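Putative rhamnosidase (Streptomyces avermitilis, PDB 3W5M) hydrolyses terminal alpha-L-rhamnose from citrus flavonoids and gum arabic, and carries a calcium-dependent carbohydrate-binding module that binds L-rhamnose. Local coordinates at residues W882-D887 against T892-W897; R872-R877 against G923-A928; S614-G619 against N645-T650; L748-E753 against R877-W882. All blocks are in the same frame, centred on the assembly; numbering follows the deposited sequence.

How the interactions relate
From the N terminus, interaction 3 comes first. It closes a loop between helices 607-622 and 641-654. Interaction 4 spans much further, joining the loop before helix 756-777 to the loop before helix 883-887. Before that span ends, interaction 2 opens at residues 872-877, so interactions 2 and 4 cross and share Arg877. Interaction 1 follows, sharing Trp882 with interaction 4. Its short loop lies wholly within the longer one that interaction 2 completes at helix 923-929. Met893 of interaction 1 packs on Asn615 of helix 607-622, and Gly923 of interaction 2 packs on Ile616 of interaction 3. Interactions 2 and 3 thus tie the first helices of the (alpha/alpha)6-barrel to its last.

Interaction 1 (W882-D887 against T892-W897); sequences WGYPID and TMWERW
Trp882 and Trp897 form an edge-to-face aromatic pair. The six-membered edge of Trp897 points at the face of the Trp882 pyrrole ring, with the planes at 72°. The closest atoms are Trp897 CH2 and Trp882 NE1, 3.5 Å apart. Each indole N-H has its own backbone acceptor: Trp882 NE1 bonds to Tyr919 O and Trp897 NE1 to Thr849 O.

A CH-pi contact comes next. Pro885 CB sits over the six-membered ring of Trp894, 3.5 Å from its centroid and only 5° off the normal. The Trp894 CG lies beside its backbone N (chi1 -56°), which brings a face of the indole to the proline. Replacing this tryptophan by an alanine would probably leave the Pro885 ring without the aromatic face it rests on and open a gap beside Tyr884.

The remaining contacts are van der Waals. Met893 CE meets the edge of Trp882, 3.8 Å from CD1. The methionine chain bends at chi2 and chi3 to get there. Tyr884 CE2 is a looser 4.3 Å from Trp894 CZ3, and Tyr884 CD2 lies 3.7 Å from Trp897 O. The Tyr884 hydroxyl bonds to Ile900 O.

No hydrogen bond joins the two segments. Residues 882-887, with their short helix, thus pack through aromatic, proline and methionine side chains against the loop that carries Glu895, the probable proton acceptor of this (alpha/alpha)6-barrel glycosidase.

Interaction 2 (R872-R877 against G923-A928); sequences RLLHQR and GEWMYA
Leu874 faces Trp925 and Met926 between helices 867-875 and 923-929. Its CB points toward the second helix but meets nothing there within 4.5 Å. The CG lies anti to the backbone N (chi1 -173°), and this carries the fork of the side chain to the other helix. At the fork the two methyls part. CD2 goes to the indole of Trp925 and lies 3.8 Å from its CZ3, an approach that is oblique to the ring. CD1 turns to Met926 and stops 4.3 Å from its CG, with SD about as near, a looser touch. The leucine also packs on Leu609 of helix 607-622 and on Ile930.

Trp925 has a polar end, but it is not part of this contact. Its NE1 bonds to Thr862 OG1, which anchors the pyrrole side of the indole and leaves the six-membered ring to meet the leucine. Tyr871 makes an edge-to-face pair with the same indole.

The closest CA atoms, Leu874 CA and Met926 CA, are 9.2 Å apart, so the contact is made by side chains alone. All three touching residues are buried. No hydrogen bond or charge pair crosses between the segments; the union rests on dispersion and the exclusion of water.

Interaction 3 (S614-G619 against N645-T650); sequences SNITWG and NVFAPT
Ile616 CG2 is where residues 614-619 meet residues 645-650. This one methyl meets both partners. It lies 3.9 Å from Thr650 CG2, a methyl-to-methyl contact, with the two side chains crossing at about a right angle. It also reaches the edge of the Phe647 ring, near its plane, 4.1 Å from CZ; CE1 is equally near. The CG2 of Ile616 is anti to its backbone N, with CG1 beside that N (chi1 -68°). The other branch therefore points elsewhere, and its end, CD1, packs on Gly923 of the last helix.

This close part is small. The closest CA atoms of the two segments, Ile616 CA and Thr650 CA, are 8.7 Å apart. Next to the isoleucine, the CB of Thr617 points away from the second segment. Thr617 OG1 donates to Ser614 O over 2.9 Å, from 24° off the carbonyl plane. The same oxygen accepts Trp618 N, so it is gripped twice.

The looser side is not a solvent side. All three touching residues are buried, and other parts of the domain surround them. Tyr917 stacks on the Phe647 ring. Thr650 OG1 makes a weak bond to Glu924 N, and Met926 and Tyr927 pack on Ile616. Asp643, one turn before Phe647, binds rhamnose. The arrangement is helix-to-helix packing within an (alpha/alpha)6-barrel, close to its sugar-binding site.

Interaction 4 (L748-E753 against R877-W882); sequences LNVSDE and RTFPSW
The two loops come closest at Val750 and Pro880, whose CA atoms are 7.7 Å apart, and the peptide bond before Pro880 is cis. Val750 makes the contact with both methyls. CG2 lies 3.8 Å from Pro880 CG and almost as near its CB. CG1 bridges the two residues, 4.1 Å from Pro880 CG and 4.2 Å from Phe879 CZ, and approaches the phenyl ring obliquely. With CG1 anti to the backbone N (chi1 -163°), CG2 is set on the proline while CG1 reaches both rings. Val750 thus touches both residues, which form a joint apolar surface for it. Pro880 CD lies over one face of the Phe879 ring. With an alanine here, both methyls go, and Pro880 and the end of Phe879 are likely to lose their partner.

Each loop is also braced internally. Asn749 OD1 accepts Asp752 N at 3.0 Å, an Asx motif, with the donor above the carbonyl plane. Asn749 ND2 donates to Glu753 OE1 at 2.9 Å. On the other side, Ser881 OG bonds to Thr878 O. It also caps Tyr884 N in the turn that leads into the next helix. The contact joins two inter-helix loops of the (alpha/alpha)6-barrel, beside the segment that bears Glu895.

Interaction 1 (W882-D887 against T892-W897)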
# COMPACT_ATOMS: atom_id res chain seq x y z
N TRP A 882 -24.12 5.09 1.90
CA TRP A 882 -22.95 5.34 2.73
C TRP A 882 -23.34 5.28 4.21
O TRP A 882 -22.52 4.92 5.06
CB TRP A 882 -22.28 6.69 2.35
CG TRP A 882 -21.73 6.67 0.93
CD1 TRP A 882 -20.60 6.04 0.50
CD2 TRP A 882 -22.31 7.29 -0.23
NE1 TRP A 882 -20.44 6.21 -0.86
CE2 TRP A 882 -21.47 6.97 -1.33
CE3 TRP A 882 -23.45 8.07 -0.45
CZ2 TRP A 882 -21.75 7.41 -2.65
CZ3 TRP A 882 -23.71 8.51 -1.75
CH2 TRP A 882 -22.87 8.18 -2.82
N GLY A 883 -24.59 5.64 4.51
CA GLY A 883 -25.07 5.70 5.87
C GLY A 883 -25.26 4.31 6.45
O GLY A 883 -25.03 4.09 7.64
N TYR A 884 -25.68 3.37 5.61
CA TYR A 884 -25.96 2.01 6.07
C TYR A 884 -24.75 1.41 6.82
O TYR A 884 -24.90 1.03 7.97
CB TYR A 884 -26.43 1.14 4.91
CG TYR A 884 -26.49 -0.33 5.22
CD1 TYR A 884 -27.54 -0.88 5.98
CD2 TYR A 884 -25.50 -1.19 4.75
CE1 TYR A 884 -27.60 -2.24 6.25
CE2 TYR A 884 -25.54 -2.55 5.02
CZ TYR A 884 -26.58 -3.07 5.77
OH TYR A 884 -26.58 -4.44 6.01
N PRO A 885 -23.54 1.38 6.19
CA PRO A 885 -22.37 0.80 6.89
C PRO A 885 -21.96 1.57 8.12
O PRO A 885 -21.57 0.96 9.11
CB PRO A 885 -21.26 0.82 5.81
CG PRO A 885 -22.01 0.80 4.52
CD PRO A 885 -23.25 1.64 4.77
N ILE A 886 -22.10 2.90 8.08
CA ILE A 886 -21.80 3.75 9.23
C ILE A 886 -22.68 3.41 10.44
O ILE A 886 -22.18 3.38 11.59
CB ILE A 886 -21.87 5.25 8.88
CG1 ILE A 886 -20.82 5.55 7.80
CG2 ILE A 886 -21.67 6.09 10.13
CD1 ILE A 886 -20.67 7.01 7.42
N ASP A 887 -23.96 3.15 10.19
CA ASP A 887 -24.88 2.72 11.25
C ASP A 887 -24.51 1.35 11.84
O ASP A 887 -24.81 1.07 13.01
CB ASP A 887 -26.34 2.76 10.78
CG ASP A 887 -26.89 4.18 10.68
OD1 ASP A 887 -26.28 5.11 11.26
OD2 ASP A 887 -27.95 4.37 10.03
N THR A 892 -14.19 2.50 8.15
CA THR A 892 -13.51 2.57 6.86
C THR A 892 -14.59 2.32 5.83
O THR A 892 -15.75 2.10 6.21
CB THR A 892 -12.41 1.52 6.69
OG1 THR A 892 -12.91 0.20 7.01
CG2 THR A 892 -11.20 1.83 7.56
N MET A 893 -14.24 2.35 4.54
CA MET A 893 -15.20 2.04 3.48
C MET A 893 -15.09 0.57 3.16
O MET A 893 -13.98 0.02 3.07
CB MET A 893 -14.96 2.87 2.21
CG MET A 893 -14.76 4.35 2.48
SD MET A 893 -16.01 5.14 3.48
CE MET A 893 -17.31 5.07 2.23
N TRP A 894 -16.24 -0.07 2.98
CA TRP A 894 -16.24 -1.50 2.64
C TRP A 894 -16.15 -1.78 1.15
O TRP A 894 -16.56 -0.95 0.32
CB TRP A 894 -17.52 -2.18 3.17
CG TRP A 894 -17.78 -2.04 4.61
CD1 TRP A 894 -16.88 -1.71 5.60
CD2 TRP A 894 -19.03 -2.30 5.26
NE1 TRP A 894 -17.52 -1.73 6.83
CE2 TRP A 894 -18.83 -2.10 6.65
CE3 TRP A 894 -20.30 -2.68 4.80
CZ2 TRP A 894 -19.88 -2.24 7.58
CZ3 TRP A 894 -21.34 -2.84 5.73
CH2 TRP A 894 -21.11 -2.63 7.10
N GLU A 895 -15.65 -2.97 0.80
CA GLU A 895 -15.60 -3.41 -0.57
C GLU A 895 -16.99 -3.46 -1.23
O GLU A 895 -17.10 -3.18 -2.43
CB GLU A 895 -14.96 -4.78 -0.69
CG GLU A 895 -14.63 -5.24 -2.11
CD GLU A 895 -13.82 -6.52 -2.15
OE1 GLU A 895 -13.80 -7.25 -1.13
OE2 GLU A 895 -13.20 -6.82 -3.21
N ARG A 896 -18.01 -3.85 -0.45
CA ARG A 896 -19.38 -4.07 -1.00
C ARG A 896 -20.37 -3.18 -0.28
O ARG A 896 -20.21 -2.90 0.90
CB ARG A 896 -19.82 -5.53 -0.78
CG ARG A 896 -19.04 -6.57 -1.55
CD ARG A 896 -19.37 -7.96 -1.00
NE ARG A 896 -18.63 -9.05 -1.64
CZ ARG A 896 -19.03 -9.69 -2.73
NH1 ARG A 896 -20.16 -9.36 -3.34
NH2 ARG A 896 -18.29 -10.67 -3.24
N TRP A 897 -21.44 -2.78 -0.96
CA TRP A 897 -22.49 -2.06 -0.27
C TRP A 897 -23.06 -2.89 0.91
O TRP A 897 -23.46 -2.35 1.94
CB TRP A 897 -23.59 -1.65 -1.27
CG TRP A 897 -23.11 -0.66 -2.32
CD1 TRP A 897 -22.93 -0.89 -3.66
CD2 TRP A 897 -22.73 0.71 -2.09
NE1 TRP A 897 -22.49 0.28 -4.28
CE2 TRP A 897 -22.38 1.27 -3.34
CE3 TRP A 897 -22.70 1.53 -0.95
CZ2 TRP A 897 -21.95 2.60 -3.48
CZ3 TRP A 897 -22.29 2.86 -1.08
CH2 TRP A 897 -21.92 3.37 -2.35

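Interaction 2 (R872-R877 against G923-A928)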
# COMPACT_ATOMS: atom_id res chain seq x y z
N ARG A 872 -30.16 13.64 -1.02
CA ARG A 872 -31.06 12.57 -0.59
C ARG A 872 -30.27 11.26 -0.49
O ARG A 872 -30.34 10.55 0.53
CB ARG A 872 -32.25 12.42 -1.55
CG ARG A 872 -33.36 11.51 -1.05
CD ARG A 872 -34.25 12.16 0.01
NE ARG A 872 -35.49 11.40 0.22
CZ ARG A 872 -36.62 11.60 -0.47
NH1 ARG A 872 -36.70 12.54 -1.40
NH2 ARG A 872 -37.68 10.86 -0.21
N LEU A 873 -29.53 10.97 -1.54
CA LEU A 873 -28.61 9.84 -1.56
C LEU A 873 -27.55 9.94 -0.48
O LEU A 873 -27.23 8.94 0.18
CB LEU A 873 -27.94 9.69 -2.93
CG LEU A 873 -28.90 9.38 -4.07
CD1 LEU A 873 -28.09 9.19 -5.32
CD2 LEU A 873 -29.71 8.13 -3.75
N LEU A 874 -27.01 11.14 -0.28
CA LEU A 874 -25.92 11.34 0.67
C LEU A 874 -26.36 11.04 2.11
O LEU A 874 -25.62 10.39 2.86
CB LEU A 874 -25.31 12.75 0.56
CG LEU A 874 -24.06 12.96 1.43
CD1 LEU A 874 -22.85 12.26 0.83
CD2 LEU A 874 -23.79 14.45 1.63
N HIS A 875 -27.55 11.51 2.48
CA HIS A 875 -28.06 11.40 3.85
C HIS A 875 -28.82 10.10 4.11
O HIS A 875 -29.23 9.83 5.25
CB HIS A 875 -28.98 12.57 4.19
CG HIS A 875 -28.26 13.87 4.36
ND1 HIS A 875 -27.22 14.03 5.26
CD2 HIS A 875 -28.43 15.06 3.76
CE1 HIS A 875 -26.78 15.27 5.20
NE2 HIS A 875 -27.50 15.92 4.30
N GLN A 876 -29.01 9.32 3.05
CA GLN A 876 -29.71 8.03 3.12
C GLN A 876 -29.05 7.10 4.15
O GLN A 876 -27.82 6.96 4.17
CB GLN A 876 -29.70 7.40 1.73
CG GLN A 876 -30.39 6.06 1.58
CD GLN A 876 -31.88 6.09 1.93
OE1 GLN A 876 -32.25 5.99 3.11
NE2 GLN A 876 -32.74 6.19 0.91
N ARG A 877 -29.85 6.49 5.02
CA ARG A 877 -29.31 5.60 6.08
C ARG A 877 -29.63 4.11 5.84
O ARG A 877 -29.00 3.21 6.41
CB ARG A 877 -29.80 6.04 7.45
CG ARG A 877 -29.17 7.35 7.95
CD ARG A 877 -29.75 7.77 9.29
NE ARG A 877 -29.63 6.70 10.28
CZ ARG A 877 -30.26 6.67 11.45
NH1 ARG A 877 -31.08 7.65 11.79
NH2 ARG A 877 -30.08 5.64 12.26
N GLY A 923 -16.19 11.37 -1.40
CA GLY A 923 -15.47 12.44 -0.72
C GLY A 923 -15.34 13.67 -1.59
O GLY A 923 -15.59 14.76 -1.12
N GLU A 924 -14.93 13.50 -2.84
CA GLU A 924 -14.66 14.67 -3.69
C GLU A 924 -15.91 15.51 -3.91
O GLU A 924 -15.80 16.71 -4.03
CB GLU A 924 -14.07 14.27 -5.04
CG GLU A 924 -14.99 13.46 -5.94
CD GLU A 924 -14.42 13.26 -7.33
OE1 GLU A 924 -14.18 14.29 -8.02
OE2 GLU A 924 -14.22 12.09 -7.74
N TRP A 925 -17.08 14.87 -3.96
CA TRP A 925 -18.34 15.61 -4.07
C TRP A 925 -18.59 16.47 -2.82
O TRP A 925 -18.98 17.63 -2.92
CB TRP A 925 -19.52 14.69 -4.38
CG TRP A 925 -20.81 15.48 -4.58
CD1 TRP A 925 -21.32 15.93 -5.78
CD2 TRP A 925 -21.72 15.93 -3.56
NE1 TRP A 925 -22.51 16.63 -5.56
CE2 TRP A 925 -22.77 16.65 -4.21
CE3 TRP A 925 -21.77 15.79 -2.15
CZ2 TRP A 925 -23.84 17.22 -3.50
CZ3 TRP A 925 -22.83 16.37 -1.45
CH2 TRP A 925 -23.85 17.07 -2.13
N MET A 926 -18.34 15.91 -1.64
CA MET A 926 -18.49 16.67 -0.44
C MET A 926 -17.53 17.87 -0.40
O MET A 926 -17.91 18.95 0.05
CB MET A 926 -18.26 15.78 0.79
CG MET A 926 -19.25 14.65 0.96
SD MET A 926 -19.44 14.16 2.69
CE MET A 926 -17.77 13.55 2.98
N TYR A 927 -16.28 17.67 -0.83
CA TYR A 927 -15.28 18.70 -0.64
C TYR A 927 -15.57 19.83 -1.62
O TYR A 927 -15.47 21.00 -1.25
CB TYR A 927 -13.84 18.14 -0.79
CG TYR A 927 -13.60 16.92 0.08
CD1 TYR A 927 -14.22 16.80 1.34
CD2 TYR A 927 -12.80 15.87 -0.35
CE1 TYR A 927 -14.02 15.67 2.14
CE2 TYR A 927 -12.61 14.74 0.44
CZ TYR A 927 -13.21 14.66 1.69
OH TYR A 927 -13.00 13.52 2.47
N ALA A 928 -16.00 19.47 -2.83
CA ALA A 928 -16.31 20.44 -3.89
C ALA A 928 -17.62 21.19 -3.65
O ALA A 928 -17.71 22.37 -3.98
CB ALA A 928 -16.31 19.76 -5.25

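Interaction 3 (S614-G619 against N645-T650)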
# COMPACT_ATOMS: atom_id res chain seq x y z
N SER A 614 -14.18 10.99 8.07
CA SER A 614 -13.20 10.22 8.85
C SER A 614 -12.92 8.85 8.20
O SER A 614 -11.76 8.47 8.01
CB SER A 614 -13.68 10.01 10.29
OG SER A 614 -12.65 9.38 11.04
N ASN A 615 -13.98 8.15 7.81
CA ASN A 615 -13.87 6.82 7.20
C ASN A 615 -13.11 6.84 5.87
O ASN A 615 -12.29 5.96 5.59
CB ASN A 615 -15.24 6.16 7.03
CG ASN A 615 -15.90 5.81 8.36
OD1 ASN A 615 -15.39 6.13 9.45
ND2 ASN A 615 -17.04 5.15 8.29
N ILE A 616 -13.41 7.85 5.05
CA ILE A 616 -12.65 8.10 3.82
C ILE A 616 -11.13 8.22 4.07
O ILE A 616 -10.35 7.58 3.38
CB ILE A 616 -13.17 9.35 3.08
CG1 ILE A 616 -14.59 9.07 2.56
CG2 ILE A 616 -12.26 9.72 1.91
CD1 ILE A 616 -15.36 10.33 2.18
N THR A 617 -10.75 9.06 5.02
CA THR A 617 -9.33 9.32 5.32
C THR A 617 -8.68 8.10 5.92
O THR A 617 -7.49 7.86 5.73
CB THR A 617 -9.08 10.56 6.21
OG1 THR A 617 -9.55 10.33 7.55
CG2 THR A 617 -9.77 11.82 5.61
N TRP A 618 -9.47 7.29 6.65
CA TRP A 618 -8.92 6.04 7.18
C TRP A 618 -8.79 4.96 6.09
O TRP A 618 -7.83 4.21 6.09
CB TRP A 618 -9.71 5.55 8.42
CG TRP A 618 -9.31 6.25 9.69
CD1 TRP A 618 -9.89 7.34 10.25
CD2 TRP A 618 -8.19 5.91 10.53
NE1 TRP A 618 -9.21 7.70 11.39
CE2 TRP A 618 -8.17 6.83 11.60
CE3 TRP A 618 -7.20 4.90 10.48
CZ2 TRP A 618 -7.21 6.79 12.63
CZ3 TRP A 618 -6.23 4.86 11.50
CH2 TRP A 618 -6.25 5.81 12.56
N GLY A 619 -9.77 4.85 5.17
CA GLY A 619 -9.66 3.93 4.06
C GLY A 619 -8.50 4.31 3.15
O GLY A 619 -7.78 3.44 2.65
N ASN A 645 -8.01 4.53 -10.03
CA ASN A 645 -8.72 5.30 -11.06
C ASN A 645 -9.90 6.01 -10.43
O ASN A 645 -10.00 7.22 -10.50
CB ASN A 645 -9.21 4.40 -12.20
CG ASN A 645 -10.28 5.06 -13.07
OD1 ASN A 645 -10.22 6.28 -13.32
ND2 ASN A 645 -11.27 4.28 -13.51
N VAL A 646 -10.78 5.27 -9.78
CA VAL A 646 -11.98 5.90 -9.23
C VAL A 646 -11.70 6.83 -8.03
O VAL A 646 -12.39 7.84 -7.86
CB VAL A 646 -13.11 4.86 -8.95
CG1 VAL A 646 -13.28 3.92 -10.14
CG2 VAL A 646 -12.85 4.06 -7.70
N PHE A 647 -10.70 6.50 -7.22
CA PHE A 647 -10.46 7.21 -5.96
C PHE A 647 -9.47 8.38 -6.03
O PHE A 647 -9.46 9.23 -5.12
CB PHE A 647 -10.04 6.21 -4.87
CG PHE A 647 -9.94 6.82 -3.49
CD1 PHE A 647 -11.12 7.20 -2.81
CD2 PHE A 647 -8.72 6.97 -2.85
CE1 PHE A 647 -11.06 7.72 -1.52
CE2 PHE A 647 -8.66 7.53 -1.56
CZ PHE A 647 -9.83 7.89 -0.90
N ALA A 648 -8.66 8.45 -7.09
CA ALA A 648 -7.59 9.46 -7.14
C ALA A 648 -8.01 10.91 -6.86
O ALA A 648 -7.35 11.58 -6.09
CB ALA A 648 -6.76 9.36 -8.42
N PRO A 649 -9.11 11.40 -7.48
CA PRO A 649 -9.47 12.79 -7.20
C PRO A 649 -9.80 13.04 -5.72
O PRO A 649 -9.45 14.08 -5.20
CB PRO A 649 -10.69 13.00 -8.09
CG PRO A 649 -10.45 12.06 -9.22
CD PRO A 649 -9.96 10.82 -8.53
N THR A 650 -10.45 12.09 -5.06
CA THR A 650 -10.72 12.23 -3.64
C THR A 650 -9.39 12.19 -2.84
O THR A 650 -9.18 13.01 -1.95
CB THR A 650 -11.69 11.12 -3.17
OG1 THR A 650 -12.95 11.29 -3.82
CG2 THR A 650 -11.93 11.18 -1.66

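Interaction 4 (L748-E753 against R877-W882)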
# COMPACT_ATOMS: atom_id res chain seq x y z
N LEU A 748 -19.45 -4.70 -8.68
CA LEU A 748 -20.18 -4.65 -7.40
C LEU A 748 -21.32 -3.61 -7.37
O LEU A 748 -21.64 -3.05 -6.33
CB LEU A 748 -19.20 -4.53 -6.20
CG LEU A 748 -18.25 -5.72 -6.07
CD1 LEU A 748 -17.19 -5.47 -5.01
CD2 LEU A 748 -19.04 -6.99 -5.75
N ASN A 749 -21.93 -3.35 -8.53
CA ASN A 749 -23.22 -2.65 -8.57
C ASN A 749 -24.28 -3.43 -7.77
O ASN A 749 -24.13 -4.64 -7.56
CB ASN A 749 -23.66 -2.49 -10.03
CG ASN A 749 -23.88 -3.82 -10.73
OD1 ASN A 749 -24.88 -4.51 -10.47
ND2 ASN A 749 -22.97 -4.19 -11.63
N VAL A 750 -25.36 -2.76 -7.37
CA VAL A 750 -26.48 -3.40 -6.63
C VAL A 750 -27.56 -3.86 -7.61
O VAL A 750 -28.52 -3.12 -7.86
CB VAL A 750 -27.13 -2.44 -5.59
CG1 VAL A 750 -27.97 -3.23 -4.59
CG2 VAL A 750 -26.08 -1.61 -4.86
N SER A 751 -27.38 -5.07 -8.14
CA SER A 751 -28.29 -5.69 -9.11
C SER A 751 -28.79 -4.70 -10.18
O SER A 751 -30.00 -4.52 -10.37
CB SER A 751 -29.47 -6.38 -8.41
OG SER A 751 -30.26 -7.08 -9.35
N ASP A 752 -27.84 -4.07 -10.87
CA ASP A 752 -28.14 -3.09 -11.91
C ASP A 752 -26.91 -3.13 -12.81
O ASP A 752 -26.08 -2.21 -12.78
CB ASP A 752 -28.32 -1.70 -11.26
CG ASP A 752 -29.12 -0.71 -12.14
OD1 ASP A 752 -29.87 -1.15 -13.04
OD2 ASP A 752 -29.00 0.52 -11.90
N GLU A 753 -26.78 -4.21 -13.58
CA GLU A 753 -25.58 -4.50 -14.36
C GLU A 753 -25.52 -3.80 -15.73
O GLU A 753 -26.25 -4.14 -16.65
CB GLU A 753 -25.42 -6.01 -14.54
CG GLU A 753 -24.20 -6.44 -15.37
CD GLU A 753 -22.90 -6.52 -14.57
OE1 GLU A 753 -22.95 -6.51 -13.31
OE2 GLU A 753 -21.82 -6.59 -15.20
N ARG A 877 -29.85 6.49 5.02
CA ARG A 877 -29.31 5.60 6.08
C ARG A 877 -29.63 4.11 5.84
O ARG A 877 -29.00 3.21 6.41
CB ARG A 877 -29.80 6.04 7.45
CG ARG A 877 -29.17 7.35 7.95
CD ARG A 877 -29.75 7.77 9.29
NE ARG A 877 -29.63 6.70 10.28
CZ ARG A 877 -30.26 6.67 11.45
NH1 ARG A 877 -31.08 7.65 11.79
NH2 ARG A 877 -30.08 5.64 12.26
N THR A 878 -30.61 3.83 4.99
CA THR A 878 -30.99 2.45 4.76
C THR A 878 -30.21 1.90 3.59
O THR A 878 -29.67 2.66 2.80
CB THR A 878 -32.52 2.31 4.52
OG1 THR A 878 -32.90 3.15 3.43
CG2 THR A 878 -33.29 2.72 5.78
N PHE A 879 -30.12 0.57 3.48
CA PHE A 879 -29.32 -0.09 2.43
C PHE A 879 -29.91 -0.01 1.00
O PHE A 879 -31.13 -0.12 0.84
CB PHE A 879 -29.08 -1.57 2.79
CG PHE A 879 -28.55 -2.40 1.65
CD1 PHE A 879 -29.41 -3.02 0.75
CD2 PHE A 879 -27.17 -2.54 1.46
CE1 PHE A 879 -28.91 -3.75 -0.33
CE2 PHE A 879 -26.68 -3.27 0.39
CZ PHE A 879 -27.54 -3.88 -0.51
N PRO A 880 -29.06 0.17 -0.06
CA PRO A 880 -27.61 0.52 -0.07
C PRO A 880 -27.37 2.02 0.06
O PRO A 880 -28.15 2.83 -0.46
CB PRO A 880 -27.14 0.01 -1.43
CG PRO A 880 -28.35 0.10 -2.30
CD PRO A 880 -29.50 -0.27 -1.40
N SER A 881 -26.30 2.38 0.77
CA SER A 881 -25.98 3.78 1.03
C SER A 881 -24.61 3.87 1.72
O SER A 881 -24.01 2.84 2.02
CB SER A 881 -27.07 4.45 1.87
OG SER A 881 -27.15 3.93 3.20
N TRP A 882 -24.12 5.09 1.90
CA TRP A 882 -22.95 5.34 2.73
C TRP A 882 -23.34 5.28 4.21
O TRP A 882 -22.52 4.92 5.06
CB TRP A 882 -22.28 6.69 2.35
CG TRP A 882 -21.73 6.67 0.93
CD1 TRP A 882 -20.60 6.04 0.50
CD2 TRP A 882 -22.31 7.29 -0.23
NE1 TRP A 882 -20.44 6.21 -0.86
CE2 TRP A 882 -21.47 6.97 -1.33
CE3 TRP A 882 -23.45 8.07 -0.45
CZ2 TRP A 882 -21.75 7.41 -2.65
CZ3 TRP A 882 -23.71 8.51 -1.75
CH2 TRP A 882 -22.87 8.18 -2.82